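Local coordinates for protein histidine acid phosphatase (PDB 6RXE) that probably hydrolyses phosphate groups from phytate and other inositol phosphates, and perhaps from 2,3-bisphosphoglycerate, as a MINPP1-type histidine acid phosphatase, at residues S11-Y16 with W347-E352; D186-H191 with Q372-D377; R48-Y53 with N95-L100; A255-G260 with K296-E301. All coordinates share one frame; numbering follows the deposited sequence.

Contact 1. Residues S11-Y16 with W347-E352; sequences SSKQPY and WALDAE. With IHS (D-myo-inositol-hexasulphate), chain C.
The anion pocket that holds inositol hexasulphate is backed here by S11 and D350, which join the N-terminal loop to helix 339-357. S11 OG donates to D350 OD1 at 2.7 Å and arrives from above the carboxylate plane, 41° out of it. The hydroxyl can reach because it stands trans to its own backbone N (chi1 180°). On its other flank lies L349 CD2, 3.5 Å from S11 OG. The carboxylate is fixed from behind as well, its OD2 being held by Y429 and by the backbone N of G436. In this histidine acid phosphatase fold a relay of polar groups then runs from helix to ligand: D350 OD1 accepts from water 1 at 2.9 Å, and this water accepts from S12 OG at 2.8 Å. S12 OG takes a bond from K13 NZ at 3.0 Å. Bent at chi2 (75°), the lysine chain folds back toward S12 and sets NZ against one sulfate, bonded to IHS O43 at 2.7 Å; its still shorter approach to IHS O23 is doubtful as a distance. Putting a methionine here would probably cost that sulfate the lysine's charge and S12 OG its donor. R44 grips the S12 carbonyl.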
# COMPACT_ATOMS: atom_id res chain seq x y z
N SER A 11 9.50 4.06 4.53
CA SER A 11 8.10 4.47 4.54
C SER A 11 7.21 3.39 3.93
O SER A 11 7.47 2.19 4.11
CB SER A 11 7.93 5.81 3.81
OG SER A 11 6.57 6.23 3.80
N SER A 12 6.19 3.79 3.17
CA SER A 12 5.27 2.84 2.55
C SER A 12 5.91 2.03 1.42
O SER A 12 5.22 1.20 0.82
CB SER A 12 4.03 3.57 2.02
OG SER A 12 4.38 4.77 1.36
N LYS A 13 7.18 2.24 1.11
CA LYS A 13 7.88 1.36 0.17
C LYS A 13 8.76 0.35 0.89
O LYS A 13 9.58 -0.32 0.25
CB LYS A 13 8.70 2.19 -0.83
CG LYS A 13 7.84 2.79 -1.94
CD LYS A 13 7.05 3.98 -1.38
CE LYS A 13 6.01 4.51 -2.32
NZ LYS A 13 5.00 5.31 -1.54
N GLN A 14 8.59 0.20 2.20
CA GLN A 14 9.25 -0.84 2.97
C GLN A 14 8.91 -2.22 2.41
O GLN A 14 7.72 -2.57 2.34
CB GLN A 14 8.82 -0.74 4.43
CG GLN A 14 9.25 -1.92 5.30
CD GLN A 14 10.75 -1.99 5.46
OE1 GLN A 14 11.40 -0.99 5.73
NE2 GLN A 14 11.31 -3.19 5.29
N PRO A 15 9.90 -3.02 2.02
CA PRO A 15 9.61 -4.40 1.63
C PRO A 15 9.04 -5.19 2.80
O PRO A 15 9.26 -4.87 3.97
CB PRO A 15 10.98 -4.95 1.20
CG PRO A 15 11.80 -3.74 0.88
CD PRO A 15 11.32 -2.69 1.85
N TYR A 16 8.29 -6.24 2.46
CA TYR A 16 7.62 -7.04 3.48
C TYR A 16 8.64 -7.73 4.38
O TYR A 16 9.65 -8.25 3.91
CB TYR A 16 6.72 -8.08 2.82
CG TYR A 16 5.78 -8.78 3.76
CD1 TYR A 16 4.78 -8.08 4.42
CD2 TYR A 16 5.88 -10.15 3.98
CE1 TYR A 16 3.91 -8.71 5.27
CE2 TYR A 16 5.01 -10.80 4.84
CZ TYR A 16 4.03 -10.07 5.48
OH TYR A 16 3.15 -10.70 6.34
N TRP A 347 8.95 11.20 7.20
CA TRP A 347 7.87 11.85 7.92
C TRP A 347 6.95 12.58 6.94
O TRP A 347 5.73 12.38 6.94
CB TRP A 347 8.43 12.79 8.98
CG TRP A 347 7.42 13.69 9.59
CD1 TRP A 347 6.21 13.33 10.11
CD2 TRP A 347 7.53 15.11 9.77
NE1 TRP A 347 5.55 14.44 10.58
CE2 TRP A 347 6.34 15.54 10.39
CE3 TRP A 347 8.51 16.05 9.45
CZ2 TRP A 347 6.11 16.88 10.71
CZ3 TRP A 347 8.28 17.37 9.77
CH2 TRP A 347 7.09 17.78 10.39
N ALA A 348 7.54 13.37 6.04
CA ALA A 348 6.73 14.20 5.16
C ALA A 348 5.83 13.34 4.29
O ALA A 348 4.60 13.54 4.25
CB ALA A 348 7.63 15.09 4.31
N LEU A 349 6.41 12.35 3.62
CA LEU A 349 5.61 11.38 2.87
C LEU A 349 4.54 10.76 3.75
O LEU A 349 3.35 10.79 3.41
CB LEU A 349 6.52 10.31 2.27
CG LEU A 349 5.85 9.31 1.33
CD1 LEU A 349 5.32 10.02 0.09
CD2 LEU A 349 6.83 8.21 0.94
N ASP A 350 4.95 10.22 4.91
CA ASP A 350 3.97 9.59 5.79
C ASP A 350 2.86 10.58 6.12
O ASP A 350 1.67 10.22 6.09
CB ASP A 350 4.63 9.08 7.08
CG ASP A 350 5.20 7.67 6.93
OD1 ASP A 350 5.02 7.04 5.87
OD2 ASP A 350 5.82 7.18 7.90
N ALA A 351 3.22 11.85 6.35
CA ALA A 351 2.22 12.84 6.71
C ALA A 351 1.16 12.94 5.62
O ALA A 351 -0.04 12.83 5.89
CB ALA A 351 2.87 14.19 6.95
N GLU A 352 1.61 13.06 4.37
CA GLU A 352 0.66 13.19 3.27
C GLU A 352 -0.31 12.02 3.27
O GLU A 352 -1.52 12.20 3.11
CB GLU A 352 1.40 13.29 1.94
CG GLU A 352 0.53 13.02 0.73
CD GLU A 352 1.33 12.80 -0.54
OE1 GLU A 352 0.83 13.15 -1.63
OE2 GLU A 352 2.47 12.28 -0.44
C1 IHS C . -0.07 6.65 -5.60
O1 IHS C . 0.36 7.83 -6.26
S1 IHS C . 0.06 9.13 -5.56
C2 IHS C . 1.12 6.02 -4.93
O2 IHS C . 0.41 9.04 -4.12
S2 IHS C . 3.50 6.39 -5.80
C3 IHS C . 0.70 4.73 -4.22
O3 IHS C . 0.78 10.26 -6.23
S3 IHS C . 2.11 4.38 -2.19
C4 IHS C . -0.00 3.74 -5.14
O4 IHS C . -1.40 9.54 -5.76
S4 IHS C . -0.05 1.24 -4.49
C5 IHS C . -1.12 4.39 -5.95
S5 IHS C . -3.01 2.99 -6.95
C6 IHS C . -0.71 5.69 -6.61
S6 IHS C . -1.82 6.58 -8.64
O12 IHS C . 2.10 5.75 -5.93
O13 IHS C . 1.83 4.11 -3.66
O14 IHS C . -0.58 2.67 -4.31
O15 IHS C . -1.54 3.47 -6.98
O16 IHS C . -1.85 6.28 -7.17
O22 IHS C . 3.46 7.75 -5.16
O23 IHS C . 2.66 5.80 -1.99
O24 IHS C . -0.34 0.45 -3.23
O25 IHS C . -3.93 4.01 -7.56
O26 IHS C . -1.94 5.32 -9.46
O32 IHS C . 4.14 6.47 -7.18
O33 IHS C . 0.88 4.15 -1.34
O34 IHS C . 1.43 1.21 -4.82
O35 IHS C . -3.42 2.63 -5.56
O36 IHS C . -0.57 7.35 -9.02
O42 IHS C . 4.37 5.64 -4.83
O43 IHS C . 3.09 3.34 -1.64
O44 IHS C . -0.62 0.59 -5.72
O45 IHS C . -3.20 1.83 -7.86
O46 IHS C . -2.90 7.57 -8.99
O HOH W 1 3.58 6.41 3.46

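Contact 2. Residues D186-H191 with Q372-D377; sequences DTLYFH and QPLLDD. With IHS (D-myo-inositol-hexasulphate), chain C.
L374 packs its side chain around the carbonyl of T187, where the last turn of helix 185-188 meets the first turn of helix 372-386. The T187 O atom lies 3.6 Å from L374 CB and has no hydrogen-bond partner in the model, so this buried oxygen is met across the contact by L374 carbons rather than by a donor. Because CG of L374 is trans to its backbone N (chi1 -178°), both methyl branches also lie close to this oxygen, and CD1 ends 4.3 Å from L188 CD2. On the other flank the F190 ring, its CG set between the backbone N and the carbonyl carbon (chi1 47°), meets L374 obliquely, with CE2 4.0 Å from L374 CB. One residue earlier, P373 rests its CB 3.5 Å from D186 O.

The two branches of T187 divide the work. OG1 takes the same kind of position (chi1 66°) and donates to water 2 at 2.8 Å, while CG2 lies 4.2 Å from D377 CB, the two side chains crossing at about a right angle. Water 2 in turn donates a hydrogen bond to D377 OD2 at 2.7 Å, an oxygen that also forms a salt bridge with R396. Beyond the joint, Y189 extends to the ligand; its OH lies 2.8 Å from IHS O25, a weak bond whose acceptor is not settled, and H191 CE1 covers one face of its ring toward the rim.

Strand 391-398, part of the large mixed sheet of the alpha/beta fold, packs on L188 and L374 through R396; alongside, helix 400-410 packs against F190, and helix 206-220 meets D186 and P373.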
# COMPACT_ATOMS: atom_id res chain seq x y z
N ASP A 186 -15.08 -2.51 -6.05
CA ASP A 186 -15.92 -1.88 -5.04
C ASP A 186 -15.39 -2.12 -3.63
O ASP A 186 -15.60 -1.29 -2.74
CB ASP A 186 -17.37 -2.36 -5.15
CG ASP A 186 -18.10 -1.74 -6.33
OD1 ASP A 186 -17.50 -0.93 -7.07
OD2 ASP A 186 -19.30 -2.05 -6.51
N THR A 187 -14.71 -3.25 -3.40
CA THR A 187 -14.10 -3.52 -2.11
C THR A 187 -12.58 -3.41 -2.12
O THR A 187 -11.97 -3.34 -1.05
CB THR A 187 -14.48 -4.91 -1.60
OG1 THR A 187 -13.92 -5.92 -2.46
CG2 THR A 187 -16.00 -5.07 -1.55
N LEU A 188 -11.95 -3.38 -3.30
CA LEU A 188 -10.49 -3.36 -3.40
C LEU A 188 -9.96 -2.14 -4.14
O LEU A 188 -8.74 -2.06 -4.36
CB LEU A 188 -9.99 -4.64 -4.09
CG LEU A 188 -10.38 -5.94 -3.41
CD1 LEU A 188 -9.91 -7.15 -4.22
CD2 LEU A 188 -9.80 -5.98 -2.00
N TYR A 189 -10.82 -1.21 -4.53
CA TYR A 189 -10.41 0.02 -5.21
C TYR A 189 -11.45 1.10 -4.96
O TYR A 189 -11.84 1.84 -5.87
CB TYR A 189 -10.20 -0.21 -6.71
CG TYR A 189 -9.12 0.66 -7.33
CD1 TYR A 189 -7.77 0.41 -7.08
CD2 TYR A 189 -9.44 1.72 -8.17
CE1 TYR A 189 -6.78 1.19 -7.64
CE2 TYR A 189 -8.45 2.51 -8.74
CZ TYR A 189 -7.12 2.24 -8.47
OH TYR A 189 -6.13 3.02 -9.03
N PHE A 190 -11.91 1.20 -3.71
CA PHE A 190 -13.04 2.06 -3.35
C PHE A 190 -12.68 3.53 -3.24
O PHE A 190 -13.57 4.35 -2.97
CB PHE A 190 -13.63 1.56 -2.03
CG PHE A 190 -12.61 1.27 -0.96
CD1 PHE A 190 -11.79 2.27 -0.47
CD2 PHE A 190 -12.45 -0.01 -0.46
CE1 PHE A 190 -10.84 2.01 0.51
CE2 PHE A 190 -11.51 -0.28 0.52
CZ PHE A 190 -10.70 0.74 1.00
N HIS A 191 -11.41 3.90 -3.43
CA HIS A 191 -10.98 5.28 -3.25
C HIS A 191 -11.06 6.12 -4.52
O HIS A 191 -10.85 7.34 -4.45
CB HIS A 191 -9.55 5.32 -2.71
CG HIS A 191 -8.55 4.67 -3.61
ND1 HIS A 191 -8.53 3.31 -3.84
CD2 HIS A 191 -7.53 5.19 -4.34
CE1 HIS A 191 -7.55 3.02 -4.68
NE2 HIS A 191 -6.92 4.14 -4.99
N GLN A 372 -15.43 1.10 4.30
CA GLN A 372 -16.57 0.35 4.82
C GLN A 372 -17.02 -0.81 3.94
O GLN A 372 -17.32 -1.88 4.49
CB GLN A 372 -17.74 1.32 5.08
CG GLN A 372 -18.88 0.69 5.84
CD GLN A 372 -18.46 0.23 7.23
OE1 GLN A 372 -17.83 0.97 7.98
NE2 GLN A 372 -18.81 -1.00 7.58
N PRO A 373 -17.11 -0.68 2.60
CA PRO A 373 -17.49 -1.86 1.79
C PRO A 373 -16.63 -3.08 2.08
O PRO A 373 -17.15 -4.19 2.26
CB PRO A 373 -17.32 -1.36 0.35
CG PRO A 373 -17.47 0.11 0.44
CD PRO A 373 -16.91 0.51 1.76
N LEU A 374 -15.31 -2.89 2.16
CA LEU A 374 -14.41 -4.01 2.43
C LEU A 374 -14.72 -4.64 3.78
O LEU A 374 -14.88 -5.86 3.88
CB LEU A 374 -12.96 -3.54 2.37
CG LEU A 374 -11.92 -4.65 2.59
CD1 LEU A 374 -12.16 -5.78 1.61
CD2 LEU A 374 -10.51 -4.10 2.46
N LEU A 375 -14.81 -3.82 4.83
CA LEU A 375 -15.23 -4.34 6.12
C LEU A 375 -16.56 -5.07 5.99
O LEU A 375 -16.72 -6.19 6.49
CB LEU A 375 -15.31 -3.22 7.15
CG LEU A 375 -15.74 -3.60 8.57
CD1 LEU A 375 -14.95 -4.81 9.09
CD2 LEU A 375 -15.57 -2.42 9.51
N ASP A 376 -17.51 -4.46 5.26
CA ASP A 376 -18.79 -5.13 5.05
C ASP A 376 -18.56 -6.52 4.48
O ASP A 376 -19.06 -7.52 5.01
CB ASP A 376 -19.68 -4.29 4.14
CG ASP A 376 -20.32 -3.10 4.85
OD1 ASP A 376 -20.21 -3.01 6.09
OD2 ASP A 376 -20.94 -2.25 4.17
N ASP A 377 -17.74 -6.61 3.43
CA ASP A 377 -17.53 -7.93 2.83
C ASP A 377 -16.83 -8.87 3.80
O ASP A 377 -17.20 -10.05 3.89
CB ASP A 377 -16.75 -7.81 1.52
CG ASP A 377 -17.00 -8.99 0.61
OD1 ASP A 377 -18.17 -9.20 0.22
OD2 ASP A 377 -16.04 -9.73 0.30
C1 IHS C . -0.07 6.65 -5.60
O1 IHS C . 0.36 7.83 -6.26
S1 IHS C . 0.06 9.13 -5.56
C2 IHS C . 1.12 6.02 -4.93
O2 IHS C . 0.41 9.04 -4.12
S2 IHS C . 3.50 6.39 -5.80
C3 IHS C . 0.70 4.73 -4.22
O3 IHS C . 0.78 10.26 -6.23
S3 IHS C . 2.11 4.38 -2.19
C4 IHS C . -0.00 3.74 -5.14
O4 IHS C . -1.40 9.54 -5.76
S4 IHS C . -0.05 1.24 -4.49
C5 IHS C . -1.12 4.39 -5.95
S5 IHS C . -3.01 2.99 -6.95
C6 IHS C . -0.71 5.69 -6.61
S6 IHS C . -1.82 6.58 -8.64
O12 IHS C . 2.10 5.75 -5.93
O13 IHS C . 1.83 4.11 -3.66
O14 IHS C . -0.58 2.67 -4.31
O15 IHS C . -1.54 3.47 -6.98
O16 IHS C . -1.85 6.28 -7.17
O22 IHS C . 3.46 7.75 -5.16
O23 IHS C . 2.66 5.80 -1.99
O24 IHS C . -0.34 0.45 -3.23
O25 IHS C . -3.93 4.01 -7.56
O26 IHS C . -1.94 5.32 -9.46
O32 IHS C . 4.14 6.47 -7.18
O33 IHS C . 0.88 4.15 -1.34
O34 IHS C . 1.43 1.21 -4.82
O35 IHS C . -3.42 2.63 -5.56
O36 IHS C . -0.57 7.35 -9.02
O42 IHS C . 4.37 5.64 -4.83
O43 IHS C . 3.09 3.34 -1.64
O44 IHS C . -0.62 0.59 -5.72
O45 IHS C . -3.20 1.83 -7.86
O46 IHS C . -2.90 7.57 -8.99
O HOH W 2 -14.20 -8.44 -1.28

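Contact 3. Residues R48-Y53 with N95-L100; sequences RGLSSY and NGYGML. With IHS (D-myo-inositol-hexasulphate), chain C.
R48 and G49 run antiparallel to M99 and L100, and the packing is tight along this backbone seam and around Y97. G49 N donates to M99 O at 3.1 Å (162°), and G98 N to L50 O at 2.7 Å (156°). G98 occupies the third position of a type II turn from G96 to M99; its positive phi favours glycine, and a CB there would come close to S51 O. Farther along, the Y97 ring is wedged against the other loop: CD2 comes within 3.2 Å of S52 C, and Y53 CB lies over one face, 4.0 Å from Y97 CE2. The Y97 hydroxyl is turned to D56, which fixes the ring's far end.

R48 is the second arginine of the RHGxR signature of histidine acid phosphatases, which begins at R44. Its chain, extended from CG to NE, presents the guanidinium edge to the ligand: NE bonds IHS O34 at 2.7 Å and NH1 bonds IHS O42 at 2.9 Å. NH2 turns back to G49 O at 2.7 Å, almost in the guanidinium plane, and so fixes the group's rotation, while S51 CB covers one face toward its rim. A leucine in its place would probably leave these sulfate oxygens without their positive partner and G49 O without its donor. S51 adds an OG bond to IHS O32 at 2.6 Å.

The partly exposed side is looser. There M99 starts its side chain away from the 48-53 loop, and the N95 amide bonds L100 O of its own segment.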
# COMPACT_ATOMS: atom_id res chain seq x y z
N ARG A 48 7.02 -3.59 -5.86
CA ARG A 48 6.81 -3.17 -7.24
C ARG A 48 7.89 -2.17 -7.63
O ARG A 48 8.61 -1.64 -6.78
CB ARG A 48 5.43 -2.50 -7.42
CG ARG A 48 5.22 -1.28 -6.53
CD ARG A 48 4.13 -0.36 -7.08
NE ARG A 48 3.76 0.70 -6.14
CZ ARG A 48 4.44 1.83 -5.99
NH1 ARG A 48 4.03 2.74 -5.11
NH2 ARG A 48 5.53 2.06 -6.72
N GLY A 49 7.98 -1.90 -8.92
CA GLY A 49 8.77 -0.79 -9.40
C GLY A 49 8.02 0.51 -9.19
O GLY A 49 6.99 0.58 -8.52
N LEU A 50 8.56 1.57 -9.79
CA LEU A 50 7.83 2.83 -9.84
C LEU A 50 6.45 2.61 -10.47
O LEU A 50 6.30 1.81 -11.40
CB LEU A 50 8.62 3.86 -10.65
CG LEU A 50 9.90 4.39 -10.01
CD1 LEU A 50 10.65 5.25 -11.01
CD2 LEU A 50 9.58 5.19 -8.75
N SER A 51 5.44 3.31 -9.94
CA SER A 51 4.09 3.13 -10.47
C SER A 51 3.88 3.85 -11.79
O SER A 51 3.00 3.44 -12.56
CB SER A 51 3.04 3.59 -9.45
OG SER A 51 3.23 4.95 -9.10
N SER A 52 4.66 4.88 -12.09
CA SER A 52 4.60 5.55 -13.38
C SER A 52 5.91 6.30 -13.61
O SER A 52 6.75 6.43 -12.72
CB SER A 52 3.40 6.49 -13.49
OG SER A 52 3.48 7.56 -12.56
N TYR A 53 6.07 6.79 -14.84
CA TYR A 53 7.23 7.60 -15.20
C TYR A 53 6.98 9.00 -14.65
O TYR A 53 6.42 9.87 -15.32
CB TYR A 53 7.43 7.58 -16.71
CG TYR A 53 8.63 8.32 -17.24
CD1 TYR A 53 9.90 8.11 -16.71
CD2 TYR A 53 8.51 9.21 -18.30
CE1 TYR A 53 11.01 8.78 -17.21
CE2 TYR A 53 9.60 9.88 -18.81
CZ TYR A 53 10.85 9.67 -18.26
OH TYR A 53 11.94 10.35 -18.76
N ASN A 95 11.01 -3.92 -16.65
CA ASN A 95 10.02 -4.59 -15.81
C ASN A 95 8.60 -4.20 -16.18
O ASN A 95 7.66 -4.98 -15.96
CB ASN A 95 10.28 -4.29 -14.34
CG ASN A 95 9.63 -5.30 -13.40
OD1 ASN A 95 9.82 -6.51 -13.55
ND2 ASN A 95 8.85 -4.80 -12.45
N GLY A 96 8.41 -3.01 -16.75
CA GLY A 96 7.10 -2.43 -16.94
C GLY A 96 6.74 -1.58 -15.74
O GLY A 96 6.81 -2.06 -14.60
N TYR A 97 6.38 -0.32 -15.96
CA TYR A 97 6.02 0.53 -14.84
C TYR A 97 4.77 -0.00 -14.15
O TYR A 97 3.86 -0.53 -14.81
CB TYR A 97 5.80 1.98 -15.29
CG TYR A 97 7.09 2.75 -15.47
CD1 TYR A 97 7.88 2.57 -16.60
CD2 TYR A 97 7.54 3.64 -14.50
CE1 TYR A 97 9.06 3.27 -16.77
CE2 TYR A 97 8.72 4.35 -14.66
CZ TYR A 97 9.48 4.15 -15.80
OH TYR A 97 10.66 4.84 -15.99
N GLY A 98 4.73 0.11 -12.83
CA GLY A 98 3.63 -0.38 -12.04
C GLY A 98 3.63 -1.87 -11.78
O GLY A 98 2.76 -2.35 -11.05
N MET A 99 4.59 -2.62 -12.32
CA MET A 99 4.57 -4.07 -12.26
C MET A 99 5.27 -4.61 -11.02
O MET A 99 6.14 -3.96 -10.43
CB MET A 99 5.22 -4.66 -13.51
CG MET A 99 4.45 -4.39 -14.78
SD MET A 99 2.90 -5.31 -14.79
CE MET A 99 3.44 -6.87 -15.46
N LEU A 100 4.87 -5.82 -10.62
CA LEU A 100 5.49 -6.52 -9.51
C LEU A 100 6.95 -6.83 -9.83
O LEU A 100 7.33 -7.03 -10.99
CB LEU A 100 4.73 -7.82 -9.22
CG LEU A 100 4.88 -8.52 -7.86
CD1 LEU A 100 4.12 -7.77 -6.78
CD2 LEU A 100 4.39 -9.96 -7.95
C1 IHS C . -0.07 6.65 -5.60
O1 IHS C . 0.36 7.83 -6.26
S1 IHS C . 0.06 9.13 -5.56
C2 IHS C . 1.12 6.02 -4.93
O2 IHS C . 0.41 9.04 -4.12
S2 IHS C . 3.50 6.39 -5.80
C3 IHS C . 0.70 4.73 -4.22
O3 IHS C . 0.78 10.26 -6.23
S3 IHS C . 2.11 4.38 -2.19
C4 IHS C . -0.00 3.74 -5.14
O4 IHS C . -1.40 9.54 -5.76
S4 IHS C . -0.05 1.24 -4.49
C5 IHS C . -1.12 4.39 -5.95
S5 IHS C . -3.01 2.99 -6.95
C6 IHS C . -0.71 5.69 -6.61
S6 IHS C . -1.82 6.58 -8.64
O12 IHS C . 2.10 5.75 -5.93
O13 IHS C . 1.83 4.11 -3.66
O14 IHS C . -0.58 2.67 -4.31
O15 IHS C . -1.54 3.47 -6.98
O16 IHS C . -1.85 6.28 -7.17
O22 IHS C . 3.46 7.75 -5.16
O23 IHS C . 2.66 5.80 -1.99
O24 IHS C . -0.34 0.45 -3.23
O25 IHS C . -3.93 4.01 -7.56
O26 IHS C . -1.94 5.32 -9.46
O32 IHS C . 4.14 6.47 -7.18
O33 IHS C . 0.88 4.15 -1.34
O34 IHS C . 1.43 1.21 -4.82
O35 IHS C . -3.42 2.63 -5.56
O36 IHS C . -0.57 7.35 -9.02
O42 IHS C . 4.37 5.64 -4.83
O43 IHS C . 3.09 3.34 -1.64
O44 IHS C . -0.62 0.59 -5.72
O45 IHS C . -3.20 1.83 -7.86
O46 IHS C . -2.90 7.57 -8.99

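Contact 4. Residues A255-G260 with K296-E301; sequences AKLENG and KKIKSE
L257 lays its forked end over the S300-E301 peptide, CD2 3.6 Å from S300 O, while CD1 reaches across to I298 CG2 at 4.2 Å. The peptide it covers is a helix start: S300 is the N-cap of helix 301-315, its OG capping the backbone N of D303. Facing it is a helix end, since helix 251-258 closes in a Schellman motif at G260, whose positive phi suits glycine.

E258 joins the two ends. Its CG stands trans to the backbone N (chi1 -158°) and the chain then bends at chi2, which swings the carboxylate over the new helix. OE1 accepts from E301 N at 2.7 Å, a nearly straight bond (163°) received on the syn lone pair. One of the first amides of helix 301-315 is thereby satisfied by a side chain from another helix. The same OE1 lies 3.2 Å from E301 CB and only 3.5 Å from E301 OE1, the two carboxylates being turned 44° apart. This close pair of acidic groups is probably eased by the positive helix start, and by zinc where it is bound: E301 and H242 have been seen to share a zinc ion. K299 pairs its amino group with D303 in a salt bridge. Beside these side chains, water 3 donates to both E258 O and K299 O, each 3.0 Å from it.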
# COMPACT_ATOMS: atom_id res chain seq x y z
N ALA A 255 18.82 27.98 -5.66
CA ALA A 255 18.17 29.23 -5.30
C ALA A 255 17.20 29.68 -6.39
O ALA A 255 16.12 30.19 -6.10
CB ALA A 255 19.21 30.31 -5.02
N LYS A 256 17.58 29.48 -7.66
CA LYS A 256 16.68 29.77 -8.76
C LYS A 256 15.43 28.91 -8.70
O LYS A 256 14.31 29.40 -8.94
CB LYS A 256 17.40 29.57 -10.09
CG LYS A 256 18.27 30.73 -10.53
CD LYS A 256 18.63 30.62 -12.00
CE LYS A 256 19.35 31.86 -12.50
NZ LYS A 256 19.74 31.75 -13.93
N LEU A 257 15.59 27.62 -8.38
CA LEU A 257 14.42 26.76 -8.20
C LEU A 257 13.53 27.28 -7.09
O LEU A 257 12.30 27.34 -7.23
CB LEU A 257 14.87 25.32 -7.90
CG LEU A 257 13.77 24.35 -7.44
CD1 LEU A 257 12.64 24.25 -8.45
CD2 LEU A 257 14.35 22.97 -7.14
N GLU A 258 14.13 27.67 -5.96
CA GLU A 258 13.33 28.03 -4.79
C GLU A 258 12.63 29.37 -4.96
O GLU A 258 11.52 29.54 -4.45
CB GLU A 258 14.21 28.03 -3.54
CG GLU A 258 13.45 27.85 -2.23
CD GLU A 258 12.79 26.48 -2.08
OE1 GLU A 258 13.02 25.59 -2.92
OE2 GLU A 258 12.03 26.30 -1.11
N ASN A 259 13.23 30.32 -5.66
CA ASN A 259 12.59 31.61 -5.90
C ASN A 259 11.60 31.57 -7.06
O ASN A 259 10.98 32.59 -7.35
CB ASN A 259 13.65 32.69 -6.15
CG ASN A 259 14.35 33.13 -4.88
OD1 ASN A 259 13.74 33.78 -4.02
ND2 ASN A 259 15.62 32.79 -4.75
N GLY A 260 11.46 30.43 -7.73
CA GLY A 260 10.49 30.27 -8.79
C GLY A 260 11.00 30.46 -10.20
O GLY A 260 10.20 30.38 -11.14
N LYS A 296 1.99 16.58 -12.94
CA LYS A 296 2.98 16.51 -11.88
C LYS A 296 4.17 17.41 -12.20
O LYS A 296 4.54 17.59 -13.36
CB LYS A 296 3.44 15.07 -11.67
CG LYS A 296 2.32 14.10 -11.30
CD LYS A 296 1.73 14.42 -9.94
CE LYS A 296 0.64 13.44 -9.56
NZ LYS A 296 0.10 13.70 -8.20
N LYS A 297 4.78 17.96 -11.15
CA LYS A 297 5.72 19.06 -11.32
C LYS A 297 6.74 19.09 -10.18
O LYS A 297 6.49 18.58 -9.09
CB LYS A 297 4.99 20.40 -11.38
CG LYS A 297 3.83 20.45 -10.39
CD LYS A 297 2.79 21.51 -10.74
CE LYS A 297 1.97 21.88 -9.52
NZ LYS A 297 1.07 23.04 -9.77
N ILE A 298 7.88 19.72 -10.46
CA ILE A 298 8.83 20.14 -9.44
C ILE A 298 8.84 21.66 -9.43
O ILE A 298 9.23 22.29 -10.43
CB ILE A 298 10.25 19.61 -9.71
CG1 ILE A 298 10.32 18.10 -9.60
CG2 ILE A 298 11.24 20.26 -8.75
CD1 ILE A 298 11.70 17.56 -9.89
N LYS A 299 8.41 22.27 -8.32
CA LYS A 299 8.44 23.72 -8.22
C LYS A 299 9.17 24.21 -6.98
O LYS A 299 9.16 25.42 -6.71
CB LYS A 299 7.01 24.30 -8.23
CG LYS A 299 6.14 23.76 -7.11
CD LYS A 299 4.71 23.48 -7.57
CE LYS A 299 4.08 22.36 -6.74
NZ LYS A 299 4.54 21.01 -7.15
N SER A 300 9.79 23.32 -6.22
CA SER A 300 10.46 23.68 -4.98
C SER A 300 11.58 22.69 -4.72
O SER A 300 11.61 21.60 -5.30
CB SER A 300 9.49 23.71 -3.79
OG SER A 300 8.97 22.41 -3.55
N GLU A 301 12.51 23.07 -3.84
CA GLU A 301 13.52 22.13 -3.39
C GLU A 301 12.88 20.94 -2.69
O GLU A 301 13.37 19.81 -2.81
CB GLU A 301 14.52 22.81 -2.46
CG GLU A 301 15.61 23.58 -3.17
CD GLU A 301 16.45 24.40 -2.21
OE1 GLU A 301 15.91 24.84 -1.17
OE2 GLU A 301 17.65 24.58 -2.49
O HOH W 3 10.04 26.96 -4.33

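How the contacts relate
Contacts 1, 2 and 3 all reach the bound inositol hexasulphate, with centres 17 to 24 Å apart. Contacts 1 and 3 meet at its rim, K13 CE lying 3.9 Å from R48 NH1, whereas contact 2 stands about 9 Å (nearest atoms) from contact 3. Contact 4 is peripheral, its centre about 38 Å from that of contact 2. Helix 301-315 links contacts 1, 3 and 4: it begins in contact 4, and its side touches S11 and L349 of contact 1 and R48 and L50 of contact 3. Along the chain contact 3 closes first; contact 4 falls within the spans of contacts 1 and 2, which interlock. Distant sequence segments thus converge on one anion pocket.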